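PDB 6PLJ: nucleotidyl transferase from Methanothermobacter thermautotrophicus, which probably transfers nucleotidyl groups and may take part in pseudomurein cell wall synthesis. Local coordinates for residues L55-G59 with V60-E64; V106-L110 with S111-L115; P134-S137 with P138-R142. All blocks are in the same frame, centred on the assembly; numbering follows the deposited sequence. Where two conformers were deposited one is given.

In the fold
The three contacts follow one another along the chain, each a local one in which a hairpin or loop runs straight into a helix. Contact 1 opens helix 62-72, contact 2 opens helix 110-120 and contact 3 opens helix 138-147. Contacts 1 and 3 have centres about 15 Å apart and touch, Leu57 and Val62 packing on Pro134. Contact 2 lies about 23 Å from either, centre to centre, with nearest atoms about 11 Å away, and across the chain's centre from contact 3. Strand 125-130, which comes between helices 110-120 and 138-147 in sequence, pairs with 25-31 in the mixed sheet. All three contacts thus fix helix starts in the alpha/beta fold of a MobA-like NTP transferase domain.

Contact 1: L55-G59 with V60-E64; sequences LPLNG and VTVIE
Leu57 and Val60 exchange both backbone bonds of a tight antiparallel hairpin: Leu57 N donates to Val60 O at 2.9 Å, and Val60 N returns one to Leu57 O. Asn58 and Gly59 form the corners of the type I' turn between them, both with positive phi, a backbone shape that asparagine tolerates and glycine adopts easily. One step along, Pro56 faces Thr61 in a non-hydrogen-bonded pair, where the cross-strand pairing uses no N-H of this residue, so proline can be accepted; Pro56 O is taken by Tyr226 OH of helix 223-236. Leu55 O takes the N-H of Val62 at 2.9 Å and also meets Thr61 CA at 3.2 Å in a CA-H...O contact.

Thr61 N-caps the helix that follows. With OG1 tucked between its own N and C (chi1 56°), it accepts from Glu64 N at 3.2 Å and donates to the anti lone pair of Glu64 OE2 at 2.7 Å. Thr61 N adds a weak bond to OE2, completing a capping box. Replacing the threonine with alanine would probably leave Glu64 N without its capping acceptor and hold the Glu64 carboxylate by little more than the weak bond from Thr61 N.

Val62 CG2 lies 4.1 Å from Leu57 CD2. Beyond the hairpin, Leu57 packs on Ile229 and Phe233 of helix 223-236, Leu55 reaches Met38 and Met42 of helix 36-44, and Thr61 rests on Ala92 of helix 86-92.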
loop_
_atom_site.group_PDB
_atom_site.type_symbol
_atom_site.label_atom_id
_atom_site.label_comp_id
_atom_site.label_asym_id
_atom_site.label_seq_id
_atom_site.Cartn_x
_atom_site.Cartn_y
_atom_site.Cartn_z
ATOM N N LEU A 55 -1.104 9.509 12.432
ATOM C CA LEU A 55 -2.004 10.646 12.396
ATOM C C LEU A 55 -3.449 10.191 12.483
ATOM O O LEU A 55 -3.796 9.109 12.016
ATOM C CB LEU A 55 -1.790 11.470 11.124
ATOM C CG LEU A 55 -0.551 12.364 11.125
ATOM C CD1 LEU A 55 -0.299 12.835 9.710
ATOM C CD2 LEU A 55 -0.726 13.532 12.075
ATOM N N PRO A 56 -4.309 11.016 13.095
ATOM C CA PRO A 56 -5.677 10.590 13.304
ATOM C C PRO A 56 -6.485 10.658 12.036
ATOM O O PRO A 56 -6.371 11.615 11.260
ATOM C CB PRO A 56 -6.220 11.613 14.298
ATOM C CG PRO A 56 -5.414 12.819 14.058
ATOM C CD PRO A 56 -4.040 12.316 13.735
ATOM N N LEU A 57 -7.330 9.653 11.867
ATOM C CA LEU A 57 -8.197 9.555 10.737
ATOM C C LEU A 57 -9.359 8.627 11.085
ATOM O O LEU A 57 -9.121 7.498 11.522
ATOM C CB LEU A 57 -7.395 8.970 9.571
ATOM C CG LEU A 57 -7.876 9.301 8.187
ATOM C CD1 LEU A 57 -7.701 10.789 7.900
ATOM C CD2 LEU A 57 -7.094 8.442 7.194
ATOM N N ASN A 58 -10.587 9.122 10.929
ATOM C CA ASN A 58 -11.796 8.303 11.085
ATOM C C ASN A 58 -11.904 7.709 12.512
ATOM O O ASN A 58 -12.319 6.556 12.684
ATOM C CB ASN A 58 -11.792 7.201 10.002
ATOM C CG ASN A 58 -13.186 6.827 9.517
ATOM O OD1 ASN A 58 -14.095 7.654 9.483
ATOM N ND2 ASN A 58 -13.343 5.577 9.098
ATOM N N GLY A 59 -11.516 8.490 13.525
ATOM C CA GLY A 59 -11.475 8.000 14.916
ATOM C C GLY A 59 -10.366 7.002 15.241
ATOM O O GLY A 59 -10.266 6.522 16.371
ATOM N N VAL A 60 -9.505 6.703 14.269
ATOM C CA VAL A 60 -8.396 5.765 14.464
ATOM C C VAL A 60 -7.140 6.456 13.925
ATOM O O VAL A 60 -7.048 7.682 13.989
ATOM C CB VAL A 60 -8.694 4.385 13.821
ATOM C CG1 VAL A 60 -9.840 3.699 14.562
ATOM C CG2 VAL A 60 -9.005 4.505 12.336
ATOM N N THR A 61 -6.156 5.687 13.466
ATOM C CA THR A 61 -4.968 6.228 12.819
ATOM C C THR A 61 -4.992 5.919 11.325
ATOM O O THR A 61 -5.747 5.065 10.846
ATOM C CB THR A 61 -3.719 5.560 13.391
ATOM O OG1 THR A 61 -3.856 4.147 13.240
ATOM C CG2 THR A 61 -3.523 5.890 14.867
ATOM N N VAL A 62 -4.126 6.605 10.592
ATOM C CA VAL A 62 -3.937 6.347 9.175
ATOM C C VAL A 62 -3.729 4.857 8.928
ATOM O O VAL A 62 -4.349 4.289 8.046
ATOM C CB VAL A 62 -2.743 7.188 8.637
ATOM C CG1 VAL A 62 -2.208 6.682 7.295
ATOM C CG2 VAL A 62 -3.164 8.644 8.505
ATOM N N ILE A 63 -2.812 4.236 9.674
ATOM C CA ILE A 63 -2.512 2.829 9.403
ATOM C C ILE A 63 -3.712 1.926 9.680
ATOM O O ILE A 63 -3.984 1.005 8.908
ATOM C CB ILE A 63 -1.227 2.334 10.114
ATOM C CG1 ILE A 63 -0.867 0.914 9.648
ATOM C CG2 ILE A 63 -1.338 2.375 11.638
ATOM C CD1 ILE A 63 -0.619 0.791 8.157
ATOM N N GLU A 64 -4.457 2.216 10.740
ATOM C CA GLU A 64 -5.672 1.448 11.015
ATOM C C GLU A 64 -6.680 1.628 9.882
ATOM O O GLU A 64 -7.362 0.671 9.507
ATOM C CB GLU A 64 -6.305 1.863 12.347
ATOM C CG GLU A 64 -5.554 1.363 13.566
ATOM C CD GLU A 64 -5.989 2.058 14.843
ATOM O OE1 GLU A 64 -6.902 1.531 15.530
ATOM O OE2 GLU A 64 -5.405 3.114 15.163
#

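Contact 2: V106-L110 with S111-L115; sequences VDVPL and SASLL. With EDO (1,2-ethanediol), chain D.
Val108 leans over the first turn of helix 110-120, and its side chain can be followed outward from CB. That carbon, Val108 CB, sits 3.8 Å from Ala112 CB. The CG2 branch, turned in over the valine's own backbone (chi1 -56°), touches the same methyl, and Val108 CG2 ends 3.9 Å from Ser113 OG; a single branch thus spans two helix residues. Alanine suits position 112 because its short methyl must fit beneath the valine and also beside the proline ring, where Pro109 CD approaches Ala112 CB at 4.0 Å.

Pro109 is the N-cap residue. Its ring offers no N-H at a place where the chain is only entering the helix, while Pro109 O takes the N-H of Ser113 N at 3.0 Å. The next bond of the ladder runs from Leu114 N to Leu110 O, nearly straight at 171°. Leu110 and Leu114, a turn apart, both pack on Ala30 of strand 25-31.

Val108 O accepts from O2 of a 1,2-ethanediol at 3.0 Å, and this diol is also bonded to Arg34 N, while Asp107 OD1 forms a salt bridge with Arg34 NH1. Ser113 OG is bonded to Asn103 ND2 and to a second 1,2-ethanediol. A water lies 2.9 Å from Ser113 OG and gives a weak bond to Val108 O.

The chemistry is thus divided: small apolar groups join the loop to the helix start, while the hydroxyl and carbonyl beside them bind water and two diols, probably from the crystallisation liquor, which may mark a polar pocket.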
loop_
_atom_site.group_PDB
_atom_site.type_symbol
_atom_site.label_atom_id
_atom_site.label_comp_id
_atom_site.label_asym_id
_atom_site.label_seq_id
_atom_site.Cartn_x
_atom_site.Cartn_y
_atom_site.Cartn_z
ATOM N N VAL A 106 15.932 -2.551 9.859
ATOM C CA VAL A 106 14.826 -1.663 9.469
ATOM C C VAL A 106 15.075 -0.786 8.256
ATOM O O VAL A 106 14.125 -0.311 7.666
ATOM C CB VAL A 106 14.316 -0.712 10.597
ATOM C CG1 VAL A 106 13.781 -1.494 11.768
ATOM C CG2 VAL A 106 15.377 0.315 11.026
ATOM N N ASP A 107 16.322 -0.520 7.890
ATOM C CA ASP A 107 16.552 0.443 6.828
ATOM C C ASP A 107 16.557 -0.273 5.471
ATOM O O ASP A 107 17.602 -0.431 4.840
ATOM C CB ASP A 107 17.824 1.241 7.092
ATOM C CG ASP A 107 18.088 2.279 6.026
ATOM O OD1 ASP A 107 17.170 3.038 5.670
ATOM O OD2 ASP A 107 19.221 2.320 5.507
ATOM N N VAL A 108 15.371 -0.720 5.051
ATOM C CA VAL A 108 15.190 -1.368 3.734
ATOM C C VAL A 108 14.114 -0.632 2.935
ATOM O O VAL A 108 13.206 -0.038 3.509
ATOM C CB VAL A 108 14.875 -2.884 3.842
ATOM C CG1 VAL A 108 15.962 -3.593 4.637
ATOM C CG2 VAL A 108 13.498 -3.154 4.449
ATOM N N PRO A 109 14.227 -0.650 1.600
ATOM C CA PRO A 109 13.262 0.073 0.792
ATOM C C PRO A 109 11.932 -0.659 0.643
ATOM O O PRO A 109 11.785 -1.811 1.106
ATOM C CB PRO A 109 13.966 0.186 -0.549
ATOM C CG PRO A 109 14.772 -1.056 -0.621
ATOM C CD PRO A 109 15.280 -1.261 0.776
ATOM N N LEU A 110 10.986 0.012 -0.002
ATOM C CA LEU A 110 9.601 -0.470 -0.130
ATOM C C LEU A 110 9.523 -1.844 -0.755
ATOM O O LEU A 110 8.785 -2.697 -0.271
ATOM C CB LEU A 110 8.761 0.510 -0.960
ATOM C CG LEU A 110 7.289 0.139 -1.144
ATOM C CD1 LEU A 110 6.628 -0.011 0.217
ATOM C CD2 LEU A 110 6.543 1.174 -1.981
ATOM N N SER A 111 10.289 -2.079 -1.821
ATOM C CA SER A 111 10.269 -3.385 -2.497
ATOM C C SER A 111 10.690 -4.503 -1.545
ATOM O O SER A 111 10.094 -5.582 -1.564
ATOM C CB SER A 111 11.120 -3.369 -3.774
ATOM O OG SER A 111 12.475 -3.172 -3.471
ATOM N N ALA A 112 11.683 -4.243 -0.688
ATOM C CA ALA A 112 12.139 -5.220 0.295
ATOM C C ALA A 112 11.110 -5.459 1.393
ATOM O O ALA A 112 10.995 -6.576 1.893
ATOM C CB ALA A 112 13.457 -4.774 0.916
ATOM N N SER A 113 10.412 -4.402 1.812
ATOM C CA SER A 113 9.320 -4.535 2.781
ATOM C C SER A 113 8.222 -5.387 2.196
ATOM O O SER A 113 7.732 -6.291 2.853
ATOM C CB SER A 113 8.725 -3.184 3.181
ATOM O OG SER A 113 9.676 -2.458 3.897
ATOM N N LEU A 114 7.839 -5.102 0.959
ATOM C CA LEU A 114 6.838 -5.940 0.304
ATOM C C LEU A 114 7.319 -7.378 0.222
ATOM O O LEU A 114 6.546 -8.290 0.490
ATOM C CB LEU A 114 6.446 -5.420 -1.070
ATOM C CG LEU A 114 5.674 -4.114 -1.063
ATOM C CD1 LEU A 114 5.440 -3.677 -2.496
ATOM C CD2 LEU A 114 4.350 -4.262 -0.335
ATOM N N LEU A 115 8.585 -7.584 -0.106
ATOM C CA LEU A 115 9.105 -8.946 -0.196
ATOM C C LEU A 115 9.028 -9.680 1.139
ATOM O O LEU A 115 8.652 -10.849 1.198
ATOM C CB LEU A 115 10.552 -8.931 -0.684
ATOM C CG LEU A 115 11.233 -10.282 -0.817
ATOM C CD1 LEU A 115 10.488 -11.194 -1.779
ATOM C CD2 LEU A 115 12.658 -10.046 -1.306
HETATM C C1 EDO D . 12.730 4.161 4.020
HETATM O O1 EDO D . 11.440 4.766 4.007
HETATM C C2 EDO D . 12.901 3.372 5.305
HETATM O O2 EDO D . 13.881 2.355 5.114
HETATM O O HOH W 1 9.759 0.420 3.600
#

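Contact 3: P134-S137 with P138-R142; sequences PAVS and PATLR
Ser137 carries the polar half of this contact, with both its side chain and its carbonyl engaging the first turn of helix 138-147. Its OG, folded back over the serine's own backbone (chi1 67°), accepts from Thr140 N at 3.1 Å with an angle of 155° at the hydrogen: the classic N-cap bond of a serine. The carbonyl begins the helical ladder, Ser137 O receiving Leu141 N at 3.0 Å, nearly straight at 171°. A serine fits here because its short side chain can bend back to an N-H of the first turn, the usual task of a serine N-cap. Proline suits the next position, since the first residue of a helix needs no N-H for the ladder and its ring favours the helical phi.

The two hydroxyls stand close, with Ser137 OG 3.0 Å from Thr140 OG1, and share an outside partner. Glu216 bonds both, OE2 to Ser137 OG and OE1 to Thr140 OG1.

The apolar contacts involve other groups. Val136 CG1 reaches Leu141 CG at 3.8 Å, and the two side chains cross at about a right angle. The same methyl, Val136 CG1, meets Thr140 CG2 at 3.9 Å, so the threonine is used at both branches, hydroxyl to the acid and methyl to the valine. Leu141 also packs on Ala69 of helix 62-72, while Pro134 lies against Thr66 of that helix.

Ser137 OG therefore caps one N-H, that of Thr140, and the two hydroxyls, not the N-H groups, bond the carboxylate of Glu216; the positive end of the helix dipole would be expected to favour the charged form of this acid.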
loop_
_atom_site.group_PDB
_atom_site.type_symbol
_atom_site.label_atom_id
_atom_site.label_comp_id
_atom_site.label_asym_id
_atom_site.label_seq_id
_atom_site.Cartn_x
_atom_site.Cartn_y
_atom_site.Cartn_z
ATOM N N PRO A 134 -4.396 5.736 2.799
ATOM C CA PRO A 134 -5.548 5.227 3.539
ATOM C C PRO A 134 -6.911 5.506 2.919
ATOM O O PRO A 134 -7.902 5.067 3.485
ATOM C CB PRO A 134 -5.442 5.968 4.873
ATOM C CG PRO A 134 -4.873 7.279 4.484
ATOM C CD PRO A 134 -3.833 6.930 3.460
ATOM N N ALA A 135 -6.974 6.233 1.807
ATOM C CA ALA A 135 -8.258 6.579 1.202
ATOM C C ALA A 135 -8.688 5.628 0.102
ATOM O O ALA A 135 -9.691 5.889 -0.552
ATOM C CB ALA A 135 -8.227 8.016 0.677
ATOM N N VAL A 136 -7.986 4.508 -0.091
ATOM C CA VAL A 136 -8.430 3.548 -1.096
ATOM C C VAL A 136 -9.650 2.823 -0.533
ATOM O O VAL A 136 -9.612 2.323 0.584
ATOM C CB VAL A 136 -7.371 2.503 -1.497
ATOM C CG1 VAL A 136 -7.837 1.793 -2.753
ATOM C CG2 VAL A 136 -6.015 3.128 -1.782
ATOM N N SER A 137 -10.728 2.758 -1.302
ATOM C CA SER A 137 -11.926 2.087 -0.813
ATOM C C SER A 137 -11.769 0.573 -0.879
ATOM O O SER A 137 -11.056 0.047 -1.728
ATOM C CB SER A 137 -13.160 2.490 -1.614
ATOM O OG SER A 137 -13.083 2.021 -2.943
ATOM N N PRO A 138 -12.471 -0.135 0.005
ATOM C CA PRO A 138 -12.538 -1.595 -0.096
ATOM C C PRO A 138 -12.971 -2.080 -1.479
ATOM O O PRO A 138 -12.402 -3.045 -1.998
ATOM C CB PRO A 138 -13.577 -1.968 0.960
ATOM C CG PRO A 138 -13.500 -0.870 1.960
ATOM C CD PRO A 138 -13.191 0.374 1.182
ATOM N N ALA A 139 -13.939 -1.404 -2.092
ATOM C CA ALA A 139 -14.420 -1.828 -3.407
ATOM C C ALA A 139 -13.328 -1.738 -4.471
ATOM O O ALA A 139 -13.200 -2.618 -5.314
ATOM C CB ALA A 139 -15.641 -1.013 -3.817
ATOM N N THR A 140 -12.513 -0.686 -4.408
ATOM C CA THR A 140 -11.418 -0.539 -5.353
ATOM C C THR A 140 -10.375 -1.628 -5.119
ATOM O O THR A 140 -9.894 -2.234 -6.070
ATOM C CB THR A 140 -10.788 0.856 -5.246
ATOM O OG1 THR A 140 -11.778 1.806 -5.636
ATOM C CG2 THR A 140 -9.580 0.975 -6.136
ATOM N N LEU A 141 -10.027 -1.860 -3.859
ATOM C CA LEU A 141 -9.057 -2.914 -3.513
ATOM C C LEU A 141 -9.532 -4.280 -4.003
ATOM O O LEU A 141 -8.747 -5.057 -4.561
ATOM C CB LEU A 141 -8.823 -2.936 -1.997
ATOM C CG LEU A 141 -8.069 -1.724 -1.446
ATOM C CD1 LEU A 141 -8.118 -1.660 0.070
ATOM C CD2 LEU A 141 -6.621 -1.709 -1.923
ATOM N N ARG A 142 -10.822 -4.545 -3.804
ATOM C CA ARG A 142 -11.419 -5.798 -4.246
ATOM C C ARG A 142 -11.313 -5.957 -5.764
ATOM O O ARG A 142 -10.926 -7.022 -6.238
ATOM C CB ARG A 142 -12.876 -5.876 -3.787
ATOM C CG ARG A 142 -13.556 -7.204 -4.058
ATOM C CD ARG A 142 -15.017 -7.108 -3.675
ATOM N NE ARG A 142 -15.215 -6.960 -2.229
ATOM C CZ ARG A 142 -15.290 -7.963 -1.346
ATOM N NH1 ARG A 142 -15.164 -9.234 -1.729
ATOM N NH2 ARG A 142 -15.471 -7.686 -0.050
#